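PDB 1XI3: thiamine phosphate pyrophosphorylase from Pyrococcus furiosus, which probably condenses a thiazole phosphate with a pyrimidine pyrophosphate to form thiamine monophosphate, with release of diphosphate, in a magnesium-dependent step of thiamine biosynthesis. Local coordinates for residues A[16-21]-A[42-47]; A[88-93]-A[109-114]; A[130-135]-A[163-168]; A[152-157]-A[182-187]. All blocks are in the same frame, centred on the assembly; numbering follows the deposited sequence.

Contact 1 of 4, residues A[16-21]-A[42-47]; sequences KLYVIT and AIQMRI
With CG anti to the backbone N in both (chi1 -170° and -179°), Tyr18 and Gln44, which share one face of two parallel strands, run their side chains along it until phenol and carboxamide meet. Gln44 stays extended beyond CG, and its NE2 donates to Tyr18 OH over 3.0 Å; the same hydroxyl also hydrogen-bonds Tyr131 OH. The hydroxyl lies in the amide plane, while ring and amide stand nearly perpendicular, 82° apart, with NE2 at the ring edge. Gln44 CB lies 3.6 Å from Tyr18 CE2, and Ala42 CB packs against Tyr18 CD1. Ile20 runs alongside Gln44, its CG2 3.6 Å from the amide OE1. Thr21 works on the backbone: its OG1 takes the Arg46 N-H at 3.0 Å in an almost straight bond and gives its own proton to a water that in turn donates to Arg46 O. Behind these groups the ladder is regular, Val19 N to Ala42 O and Gln44 N to Val19 O both measuring 2.9 Å. A phenylalanine in place of Tyr18 would probably leave Gln44 NE2 without this acceptor, the amide freer to turn, and Tyr131 without its hydroxyl mate. Gln44 to Ile47 belong to the predicted pyrimidine pyrophosphate site, so the bond probably positions a substrate-binding amide. With helix 28-37 between them, the strands form the first beta-alpha-beta unit of the barrel: the helix packs on Ile43 and Thr21, strand 72-76 lies beyond Ala42 and Gln44, and strand 186-189 closes the sheet against strand 17-20.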
loop_
_atom_site.group_PDB
_atom_site.type_symbol
_atom_site.label_atom_id
_atom_site.label_comp_id
_atom_site.label_asym_id
_atom_site.label_seq_id
_atom_site.Cartn_x
_atom_site.Cartn_y
_atom_site.Cartn_z
ATOM N N LYS A 16 14.463 16.922 14.329
ATOM C CA LYS A 16 14.121 18.062 15.169
ATOM C C LYS A 16 12.857 18.856 14.756
ATOM O O LYS A 16 12.060 19.253 15.606
ATOM C CB LYS A 16 15.348 18.966 15.409
ATOM C CG LYS A 16 15.996 19.543 14.234
ATOM C CD LYS A 16 17.312 20.259 14.676
ATOM N N LEU A 17 12.686 19.116 13.465
ATOM C CA LEU A 17 11.484 19.765 12.993
ATOM C C LEU A 17 10.926 18.915 11.859
ATOM O O LEU A 17 11.395 18.961 10.721
ATOM C CB LEU A 17 11.733 21.210 12.544
ATOM C CG LEU A 17 10.463 21.965 12.120
ATOM C CD1 LEU A 17 9.335 21.993 13.224
ATOM C CD2 LEU A 17 10.781 23.383 11.680
ATOM N N TYR A 18 9.890 18.163 12.218
ATOM C CA TYR A 18 9.342 17.098 11.418
ATOM C C TYR A 18 7.963 17.573 10.901
ATOM O O TYR A 18 7.043 17.753 11.660
ATOM C CB TYR A 18 9.215 15.889 12.354
ATOM C CG TYR A 18 8.892 14.556 11.727
ATOM C CD1 TYR A 18 9.827 13.532 11.733
ATOM C CD2 TYR A 18 7.645 14.305 11.181
ATOM C CE1 TYR A 18 9.546 12.276 11.164
ATOM C CE2 TYR A 18 7.349 13.034 10.597
ATOM C CZ TYR A 18 8.294 12.045 10.590
ATOM O OH TYR A 18 8.008 10.803 10.049
ATOM N N VAL A 19 7.860 17.831 9.606
ATOM C CA VAL A 19 6.666 18.406 9.002
ATOM C C VAL A 19 5.937 17.329 8.181
ATOM O O VAL A 19 6.534 16.656 7.321
ATOM C CB VAL A 19 7.013 19.634 8.099
ATOM C CG1 VAL A 19 5.821 20.099 7.310
ATOM C CG2 VAL A 19 7.533 20.754 8.949
ATOM N N ILE A 20 4.622 17.232 8.404
ATOM C CA ILE A 20 3.807 16.210 7.794
ATOM C C ILE A 20 2.821 16.875 6.849
ATOM O O ILE A 20 2.208 17.893 7.171
ATOM C CB ILE A 20 3.057 15.400 8.881
ATOM C CG1 ILE A 20 4.062 14.733 9.876
ATOM C CG2 ILE A 20 2.139 14.364 8.219
ATOM C CD1 ILE A 20 3.459 14.148 11.091
ATOM N N THR A 21 2.651 16.292 5.671
ATOM C CA THR A 21 1.734 16.856 4.665
ATOM C C THR A 21 0.281 16.696 5.062
ATOM O O THR A 21 -0.055 15.816 5.831
ATOM C CB THR A 21 1.920 16.224 3.239
ATOM O OG1 THR A 21 1.464 14.866 3.211
ATOM C CG2 THR A 21 3.387 16.368 2.749
ATOM N N ALA A 42 12.835 17.094 8.439
ATOM C CA ALA A 42 12.237 15.836 8.009
ATOM C C ALA A 42 10.847 16.141 7.474
ATOM O O ALA A 42 10.172 17.014 7.973
ATOM C CB ALA A 42 12.152 14.836 9.170
ATOM N N ILE A 43 10.445 15.396 6.443
ATOM C CA ILE A 43 9.149 15.510 5.833
ATOM C C ILE A 43 8.515 14.129 5.809
ATOM O O ILE A 43 9.170 13.143 5.499
ATOM C CB ILE A 43 9.268 15.991 4.369
ATOM C CG1 ILE A 43 9.875 17.406 4.292
ATOM C CG2 ILE A 43 7.943 15.970 3.631
ATOM C CD1 ILE A 43 9.064 18.467 4.911
ATOM N N GLN A 44 7.240 14.077 6.147
ATOM C CA GLN A 44 6.460 12.852 6.021
ATOM C C GLN A 44 5.303 13.108 5.065
ATOM O O GLN A 44 4.467 14.016 5.282
ATOM C CB GLN A 44 5.926 12.364 7.373
ATOM C CG GLN A 44 5.131 11.095 7.274
ATOM C CD GLN A 44 4.351 10.831 8.540
ATOM O OE1 GLN A 44 3.120 10.903 8.550
ATOM N NE2 GLN A 44 5.056 10.580 9.619
ATOM N N MET A 45 5.243 12.293 4.019
ATOM C CA MET A 45 4.142 12.258 3.106
ATOM C C MET A 45 3.029 11.395 3.672
ATOM O O MET A 45 3.198 10.198 3.841
ATOM C CB MET A 45 4.567 11.700 1.749
ATOM C CG MET A 45 3.490 11.757 0.709
ATOM S SD MET A 45 3.988 11.251 -0.974
ATOM C CE MET A 45 4.025 9.488 -0.796
ATOM N N ARG A 46 1.877 12.011 3.931
ATOM C CA ARG A 46 0.757 11.296 4.563
ATOM C C ARG A 46 -0.472 11.560 3.693
ATOM O O ARG A 46 -1.075 12.642 3.765
ATOM C CB ARG A 46 0.552 11.786 5.999
ATOM C CG ARG A 46 -0.582 11.104 6.728
ATOM C CD ARG A 46 -0.709 11.564 8.142
ATOM N NE ARG A 46 -1.877 10.919 8.720
ATOM C CZ ARG A 46 -3.125 11.379 8.632
ATOM N NH1 ARG A 46 -3.391 12.513 7.981
ATOM N NH2 ARG A 46 -4.127 10.692 9.207
ATOM N N ILE A 47 -0.805 10.586 2.847
ATOM C CA ILE A 47 -1.920 10.700 1.892
ATOM C C ILE A 47 -2.953 9.585 2.155
ATOM O O ILE A 47 -2.607 8.418 2.141
ATOM C CB ILE A 47 -1.429 10.569 0.484
ATOM C CG1 ILE A 47 -0.395 11.666 0.168
ATOM C CG2 ILE A 47 -2.567 10.662 -0.475
ATOM C CD1 ILE A 47 0.265 11.490 -1.134
HETATM O O HOH W 1 -1.145 14.957 2.370
#

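Contact 2 of 4, residues A[88-93]-A[109-114]; sequences DGVQLG and LIIGAS
Strands 89-92 and 110-114 run parallel at 18°, their axes 4.5 Å apart at closest approach, joined by five backbone hydrogen bonds from Ile110 N to Asp88 O through to Ser114 N to Leu92 O. With helix 99-105 between them in the chain they form a beta-alpha-beta unit of the TIM barrel. Val90, Leu92, Ile111 and Ala113 face the surrounding helices. Val90 CG1 and Ile111 CD1 touch at 3.6 Å, the two side chains lying side by side and pointing the same way; Leu109 crosses Val90 at about a right angle, and Leu92 CD1 rests on Ile111 CG2. Helix 99-105 packs on Leu92, Ile111 and Ala113, and helix 79-85 on Val90 and Leu109.

The other face is turned to the barrel interior, and glycine is used twice there. At Gly89 the CA comes within 3.0 Å of Ile110 O, and a CB would collide with that oxygen. Gly112 has Gln91 OE1 3.6 Å from its CA, in the place a side chain would claim. Gln91 gets there by a bend at chi2 (75°), which folds its amide back across the neighbouring strand, while OE1 also has a weak hydrogen bond with Tyr131 OH. At the far end of the strands Gly93 N bonds to Asp96, a predicted magnesium ligand. Ser114, predicted to bind the pyrimidine substrate, is held by the same amide: Gln91 NE2 donates to Ser114 OG at 3.0 Å and 161°, the hydroxyl oxygen lying close to the amide plane.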
loop_
_atom_site.group_PDB
_atom_site.type_symbol
_atom_site.label_atom_id
_atom_site.label_comp_id
_atom_site.label_asym_id
_atom_site.label_seq_id
_atom_site.Cartn_x
_atom_site.Cartn_y
_atom_site.Cartn_z
ATOM N N ASP A 88 13.599 7.521 3.042
ATOM C CA ASP A 88 14.448 7.142 4.143
ATOM C C ASP A 88 13.747 6.175 5.104
ATOM O O ASP A 88 14.408 5.345 5.730
ATOM C CB ASP A 88 14.946 8.356 4.874
ATOM C CG ASP A 88 15.762 9.280 3.951
ATOM O OD1 ASP A 88 16.817 8.822 3.436
ATOM O OD2 ASP A 88 15.336 10.396 3.716
ATOM N N GLY A 89 12.414 6.305 5.213
ATOM C CA GLY A 89 11.692 5.478 6.171
ATOM C C GLY A 89 10.206 5.502 6.002
ATOM O O GLY A 89 9.656 6.113 5.083
ATOM N N VAL A 90 9.558 4.810 6.930
ATOM C CA VAL A 90 8.098 4.701 6.960
ATOM C C VAL A 90 7.654 4.889 8.423
ATOM O O VAL A 90 8.364 4.490 9.349
ATOM C CB VAL A 90 7.624 3.326 6.426
ATOM C CG1 VAL A 90 8.213 2.180 7.269
ATOM C CG2 VAL A 90 6.117 3.264 6.320
ATOM N N GLN A 91 6.515 5.535 8.602
ATOM C CA GLN A 91 5.888 5.690 9.920
ATOM C C GLN A 91 4.761 4.661 10.023
ATOM O O GLN A 91 3.928 4.566 9.105
ATOM C CB GLN A 91 5.295 7.102 10.060
ATOM C CG GLN A 91 4.682 7.371 11.422
ATOM C CD GLN A 91 5.725 7.588 12.439
ATOM O OE1 GLN A 91 6.871 7.962 12.105
ATOM N NE2 GLN A 91 5.374 7.355 13.715
ATOM N N LEU A 92 4.732 3.934 11.130
ATOM C CA LEU A 92 3.767 2.850 11.318
ATOM C C LEU A 92 3.006 2.999 12.633
ATOM O O LEU A 92 3.611 3.119 13.685
ATOM C CB LEU A 92 4.475 1.493 11.324
ATOM C CG LEU A 92 5.250 1.125 10.063
ATOM C CD1 LEU A 92 6.061 -0.132 10.312
ATOM C CD2 LEU A 92 4.359 0.983 8.875
ATOM N N GLY A 93 1.688 2.910 12.514
ATOM C CA GLY A 93 0.763 2.960 13.639
ATOM C C GLY A 93 0.032 1.641 13.824
ATOM O O GLY A 93 0.248 0.663 13.112
ATOM N N LEU A 109 14.807 0.475 5.506
ATOM C CA LEU A 109 14.021 1.619 5.906
ATOM C C LEU A 109 14.150 1.912 7.388
ATOM O O LEU A 109 14.196 0.990 8.228
ATOM C CB LEU A 109 12.508 1.400 5.573
ATOM C CG LEU A 109 12.111 1.393 4.134
ATOM C CD1 LEU A 109 10.607 1.158 4.036
ATOM C CD2 LEU A 109 12.516 2.632 3.362
ATOM N N ILE A 110 14.195 3.190 7.713
ATOM C CA ILE A 110 14.055 3.648 9.083
ATOM C C ILE A 110 12.591 3.492 9.442
ATOM O O ILE A 110 11.727 3.891 8.689
ATOM C CB ILE A 110 14.453 5.116 9.196
ATOM C CG1 ILE A 110 15.928 5.296 8.814
ATOM C CG2 ILE A 110 14.171 5.641 10.581
ATOM C CD1 ILE A 110 16.352 6.688 8.635
ATOM N N ILE A 111 12.335 2.924 10.610
ATOM C CA ILE A 111 10.984 2.693 11.091
ATOM C C ILE A 111 10.630 3.666 12.219
ATOM O O ILE A 111 11.243 3.664 13.290
ATOM C CB ILE A 111 10.820 1.272 11.630
ATOM C CG1 ILE A 111 11.210 0.216 10.577
ATOM C CG2 ILE A 111 9.378 1.063 12.163
ATOM C CD1 ILE A 111 10.473 0.186 9.307
ATOM N N GLY A 112 9.627 4.488 11.978
ATOM C CA GLY A 112 9.038 5.272 13.022
ATOM C C GLY A 112 7.775 4.571 13.474
ATOM O O GLY A 112 7.036 4.050 12.643
ATOM N N ALA A 113 7.517 4.609 14.779
ATOM C CA ALA A 113 6.307 4.038 15.356
ATOM C C ALA A 113 5.434 5.104 16.005
ATOM O O ALA A 113 5.913 5.853 16.877
ATOM C CB ALA A 113 6.700 2.973 16.371
ATOM N N SER A 114 4.146 5.138 15.641
ATOM C CA SER A 114 3.172 6.050 16.228
ATOM C C SER A 114 2.649 5.386 17.496
ATOM O O SER A 114 2.102 4.274 17.425
ATOM C CB SER A 114 2.010 6.342 15.281
ATOM O OG SER A 114 2.418 7.065 14.123
#

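Contact 3 of 4, residues A[130-135]-A[163-168]; sequences DYLGAG and IPVVAI
Leu132 N donates to Pro164 O at 2.9 Å, the first of four backbone hydrogen bonds between segments 130-135 and 163-168. Leu132 O accepts from Val166 N at 2.8 Å, and Val166 O from Ala134 N; the last, Ile168 N to Ala134 O, reaches its acceptor from above the carbonyl plane. Pro164 has no N-H to give, and its CD sits 3.3 Å from Asp130 O. The side-chain OD1 of Asp130 accepts from Ile111 N on the next strand, and Val165 N is taken by Asp185 OD1. The buried Tyr131 OH pairs with Tyr18 OH and weakly with Gln91 OE1.

Apolar groups fill the rest. Ile163 CD1 lies 3.6 Å from Leu132 CD2, the two side chains crossing at about a right angle, and Ala134 CB meets Val165 CG1 at 3.8 Å. Cutting Ile163 back to an alanine is likely to open a gap beside Leu132 CG and CD2. Helix 150-160 covers the face of Leu132, Ala134 and Ala167, while Tyr131, Val166 and Ile168 face inward. Here are two adjacent parallel strands of a TIM barrel, helices outside and a polar hydroxyl pair within.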
loop_
_atom_site.group_PDB
_atom_site.type_symbol
_atom_site.label_atom_id
_atom_site.label_comp_id
_atom_site.label_asym_id
_atom_site.label_seq_id
_atom_site.Cartn_x
_atom_site.Cartn_y
_atom_site.Cartn_z
ATOM N N ASP A 130 12.999 2.575 15.084
ATOM C CA ASP A 130 14.135 3.489 15.146
ATOM C C ASP A 130 13.839 4.795 15.855
ATOM O O ASP A 130 14.730 5.382 16.464
ATOM C CB ASP A 130 14.633 3.761 13.716
ATOM C CG ASP A 130 15.159 2.511 13.068
ATOM O OD1 ASP A 130 14.587 2.022 12.085
ATOM O OD2 ASP A 130 16.172 1.980 13.586
ATOM N N TYR A 131 12.597 5.267 15.769
ATOM C CA TYR A 131 12.153 6.405 16.556
ATOM C C TYR A 131 10.684 6.272 16.820
ATOM O O TYR A 131 10.003 5.430 16.234
ATOM C CB TYR A 131 12.467 7.768 15.871
ATOM C CG TYR A 131 11.622 8.049 14.646
ATOM C CD1 TYR A 131 11.974 7.540 13.375
ATOM C CD2 TYR A 131 10.448 8.780 14.743
ATOM C CE1 TYR A 131 11.174 7.782 12.249
ATOM C CE2 TYR A 131 9.647 9.018 13.625
ATOM C CZ TYR A 131 10.002 8.502 12.385
ATOM O OH TYR A 131 9.162 8.736 11.314
ATOM N N LEU A 132 10.221 7.098 17.747
ATOM C CA LEU A 132 8.818 7.120 18.135
ATOM C C LEU A 132 8.217 8.446 17.774
ATOM O O LEU A 132 8.825 9.507 17.976
ATOM C CB LEU A 132 8.638 6.952 19.661
ATOM C CG LEU A 132 9.245 5.698 20.257
ATOM C CD1 LEU A 132 8.912 5.645 21.753
ATOM C CD2 LEU A 132 8.727 4.473 19.568
ATOM N N GLY A 133 6.982 8.387 17.271
ATOM C CA GLY A 133 6.090 9.538 17.219
ATOM C C GLY A 133 5.127 9.404 18.402
ATOM O O GLY A 133 4.180 8.661 18.311
ATOM N N ALA A 134 5.391 10.151 19.470
ATOM C CA ALA A 134 4.601 10.029 20.737
ATOM C C ALA A 134 3.584 11.129 20.809
ATOM O O ALA A 134 3.920 12.315 20.771
ATOM C CB ALA A 134 5.519 10.066 21.944
ATOM N N GLY A 135 2.291 10.765 20.861
ATOM C CA GLY A 135 1.246 11.748 20.944
ATOM C C GLY A 135 -0.096 11.099 21.283
ATOM O O GLY A 135 -0.129 9.942 21.613
ATOM N N ILE A 163 15.563 5.218 22.340
ATOM C CA ILE A 163 15.501 5.688 20.954
ATOM C C ILE A 163 14.908 7.110 20.879
ATOM O O ILE A 163 14.245 7.586 21.821
ATOM C CB ILE A 163 14.664 4.747 20.040
ATOM C CG1 ILE A 163 13.236 4.507 20.600
ATOM C CG2 ILE A 163 15.376 3.411 19.840
ATOM C CD1 ILE A 163 12.307 3.786 19.681
ATOM N N PRO A 164 15.186 7.836 19.765
ATOM C CA PRO A 164 14.646 9.163 19.643
ATOM C C PRO A 164 13.134 9.229 19.695
ATOM O O PRO A 164 12.456 8.315 19.217
ATOM C CB PRO A 164 15.122 9.626 18.281
ATOM C CG PRO A 164 16.340 8.802 18.011
ATOM C CD PRO A 164 16.061 7.494 18.636
ATOM N N VAL A 165 12.657 10.310 20.279
ATOM C CA VAL A 165 11.216 10.569 20.431
ATOM C C VAL A 165 10.882 11.915 19.796
ATOM O O VAL A 165 11.480 12.945 20.149
ATOM C CB VAL A 165 10.794 10.570 21.921
ATOM C CG1 VAL A 165 9.276 10.846 22.046
ATOM C CG2 VAL A 165 11.227 9.287 22.609
ATOM N N VAL A 166 9.923 11.896 18.855
ATOM C CA VAL A 166 9.350 13.085 18.260
ATOM C C VAL A 166 7.946 13.261 18.843
ATOM O O VAL A 166 7.117 12.343 18.773
ATOM C CB VAL A 166 9.269 12.955 16.738
ATOM C CG1 VAL A 166 8.684 14.185 16.141
ATOM C CG2 VAL A 166 10.669 12.694 16.165
ATOM N N ALA A 167 7.687 14.407 19.461
ATOM C CA ALA A 167 6.339 14.709 19.985
ATOM C C ALA A 167 5.423 15.031 18.826
ATOM O O ALA A 167 5.854 15.666 17.864
ATOM C CB ALA A 167 6.392 15.925 20.916
ATOM N N ILE A 168 4.129 14.662 18.932
ATOM C CA ILE A 168 3.181 15.007 17.925
ATOM C C ILE A 168 1.808 15.278 18.540
ATOM O O ILE A 168 1.441 14.654 19.545
ATOM C CB ILE A 168 3.072 13.884 16.829
ATOM C CG1 ILE A 168 2.251 14.396 15.645
ATOM C CG2 ILE A 168 2.542 12.597 17.416
ATOM C CD1 ILE A 168 2.256 13.529 14.427
#

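Contact 4 of 4, residues A[152-157]-A[182-187]; sequences EGLRKI and TGVDGI
Thr182, Arg155 and Leu154 carry this contact between helix 150-160 and the turn that leads into strand 186-189. Arg155 holds the backbone of the turn. Its chain bends at chi2 (61°) and comes round so that NH1 donates to Thr182 O at 2.9 Å and 168°. The oxygen lies exactly in the guanidinium plane, at its edge, yet NH1 stands well above the plane of the carbonyl. Arg155 CD also closes on Thr182 O, at 3.2 Å. The NE of the arginine makes a salt bridge with Glu159, one helical turn further on, and these two grips together probably limit how far the guanidinium can turn.

The CB of Thr182 points toward the helix, and OG1 sits 3.5 Å from Leu154 CD2. The hydroxyl has its polar partner elsewhere, in Val179 O at the end of helix 176-180, so toward Leu154 it offers only packing. With its CG opposite the backbone N, Leu154 reaches inward across both Thr182 and Val184, meeting each at about a right angle; its CD1 touches Val184 CG1 at 3.7 Å. Ala167 of strand 165-168 and Val179 close round the same leucine.

Gly183, the first residue past the preceding helix to leave helical angles, has phi 102°, and a CB here would run into Arg155 NH1 as well as the carbonyl before it. This is outer-layer packing of a TIM barrel: a peripheral helix set against the loop that turns from the next helix into the last barrel strand.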
loop_
_atom_site.group_PDB
_atom_site.type_symbol
_atom_site.label_atom_id
_atom_site.label_comp_id
_atom_site.label_asym_id
_atom_site.label_seq_id
_atom_site.Cartn_x
_atom_site.Cartn_y
_atom_site.Cartn_z
ATOM N N GLU A 152 2.876 15.304 30.639
ATOM C CA GLU A 152 3.369 14.296 31.575
ATOM C C GLU A 152 3.576 12.921 30.951
ATOM O O GLU A 152 4.544 12.225 31.238
ATOM C CB GLU A 152 2.412 14.149 32.775
ATOM C CG GLU A 152 2.493 15.314 33.746
ATOM C CD GLU A 152 1.793 15.023 35.060
ATOM O OE1 GLU A 152 1.428 13.836 35.286
ATOM O OE2 GLU A 152 1.621 15.983 35.856
ATOM N N GLY A 153 2.642 12.513 30.095
ATOM C CA GLY A 153 2.752 11.230 29.429
ATOM C C GLY A 153 3.878 11.240 28.424
ATOM O O GLY A 153 4.630 10.276 28.331
ATOM N N LEU A 154 3.995 12.348 27.711
ATOM C CA LEU A 154 5.160 12.528 26.815
ATOM C C LEU A 154 6.482 12.416 27.593
ATOM O O LEU A 154 7.368 11.691 27.198
ATOM C CB LEU A 154 5.048 13.863 26.106
ATOM C CG LEU A 154 6.183 14.187 25.127
ATOM C CD1 LEU A 154 6.281 13.057 24.033
ATOM C CD2 LEU A 154 5.957 15.515 24.532
ATOM N N ARG A 155 6.625 13.160 28.704
ATOM C CA ARG A 155 7.855 13.080 29.518
ATOM C C ARG A 155 8.160 11.677 29.987
ATOM O O ARG A 155 9.298 11.225 29.970
ATOM C CB ARG A 155 7.748 14.048 30.717
ATOM C CG ARG A 155 8.883 14.040 31.686
ATOM C CD ARG A 155 10.219 14.433 31.084
ATOM N NE ARG A 155 11.326 14.117 31.996
ATOM C CZ ARG A 155 12.611 14.168 31.663
ATOM N NH1 ARG A 155 12.996 14.546 30.437
ATOM N NH2 ARG A 155 13.536 13.839 32.560
ATOM N N LYS A 156 7.129 10.944 30.399
ATOM C CA LYS A 156 7.351 9.611 30.865
ATOM C C LYS A 156 7.896 8.719 29.774
ATOM O O LYS A 156 8.765 7.903 30.021
ATOM C CB LYS A 156 6.054 9.048 31.452
ATOM C CG LYS A 156 6.194 7.667 32.055
ATOM C CD LYS A 156 6.975 7.601 33.342
ATOM C CE LYS A 156 6.904 6.166 33.916
ATOM N NZ LYS A 156 7.957 5.896 34.919
ATOM N N ILE A 157 7.411 8.908 28.546
ATOM C CA ILE A 157 7.913 8.129 27.433
ATOM C C ILE A 157 9.426 8.472 27.232
ATOM O O ILE A 157 10.246 7.590 27.087
ATOM C CB ILE A 157 7.051 8.326 26.167
ATOM C CG1 ILE A 157 5.745 7.506 26.306
ATOM C CG2 ILE A 157 7.788 7.835 24.917
ATOM C CD1 ILE A 157 4.603 7.996 25.442
ATOM N N THR A 182 10.200 18.666 27.532
ATOM C CA THR A 182 10.022 17.304 28.048
ATOM C C THR A 182 11.215 16.423 27.728
ATOM O O THR A 182 11.327 15.338 28.246
ATOM C CB THR A 182 8.758 16.622 27.494
ATOM O OG1 THR A 182 8.921 16.472 26.078
ATOM C CG2 THR A 182 7.523 17.444 27.798
ATOM N N GLY A 183 12.117 16.874 26.836
ATOM C CA GLY A 183 13.296 16.120 26.513
ATOM C C GLY A 183 13.250 15.359 25.200
ATOM O O GLY A 183 14.153 14.566 24.888
ATOM N N VAL A 184 12.190 15.617 24.430
ATOM C CA VAL A 184 12.069 15.062 23.085
ATOM C C VAL A 184 13.197 15.544 22.167
ATOM O O VAL A 184 13.843 16.562 22.421
ATOM C CB VAL A 184 10.685 15.394 22.437
ATOM C CG1 VAL A 184 9.561 14.622 23.209
ATOM C CG2 VAL A 184 10.421 16.870 22.399
ATOM N N ASP A 185 13.439 14.766 21.131
ATOM C CA ASP A 185 14.429 15.098 20.119
ATOM C C ASP A 185 13.892 16.020 19.026
ATOM O O ASP A 185 14.651 16.553 18.244
ATOM C CB ASP A 185 14.971 13.811 19.560
ATOM C CG ASP A 185 15.558 12.940 20.654
ATOM O OD1 ASP A 185 14.886 11.985 21.145
ATOM O OD2 ASP A 185 16.659 13.312 21.124
ATOM N N GLY A 186 12.566 16.169 18.953
ATOM C CA GLY A 186 11.951 16.939 17.926
ATOM C C GLY A 186 10.471 17.082 18.112
ATOM O O GLY A 186 9.863 16.431 18.977
ATOM N N ILE A 187 9.891 17.942 17.287
ATOM C CA ILE A 187 8.445 18.122 17.219
ATOM C C ILE A 187 7.945 17.892 15.806
ATOM O O ILE A 187 8.583 18.274 14.836
ATOM C CB ILE A 187 8.000 19.488 17.741
ATOM C CG1 ILE A 187 8.703 20.628 16.965
ATOM C CG2 ILE A 187 8.313 19.578 19.213
ATOM C CD1 ILE A 187 8.125 22.020 17.218
#

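All four contacts belong to one closed, eight-stranded parallel barrel. Contacts 1, 2 and 3 each join neighbouring strands in it, with centres 10 to 13 Å apart, whereas contact 4 lies in the outer helical layer, about 14 Å from the centre of the chain. Contacts 1 and 2 follow one another along the chain; contacts 3 and 4 come later and interleave, since helix 150-160 lies between strands 131-135 and 165-168. Contact 4 meets contact 3 through strand 165-168, and strand 186-189 then bonds to strand 17-20 of contact 1, closing the ring. Inside, Tyr18, Gln91 and Tyr131 link contacts 1 to 3 beside Gln44 of the predicted pyrimidine site.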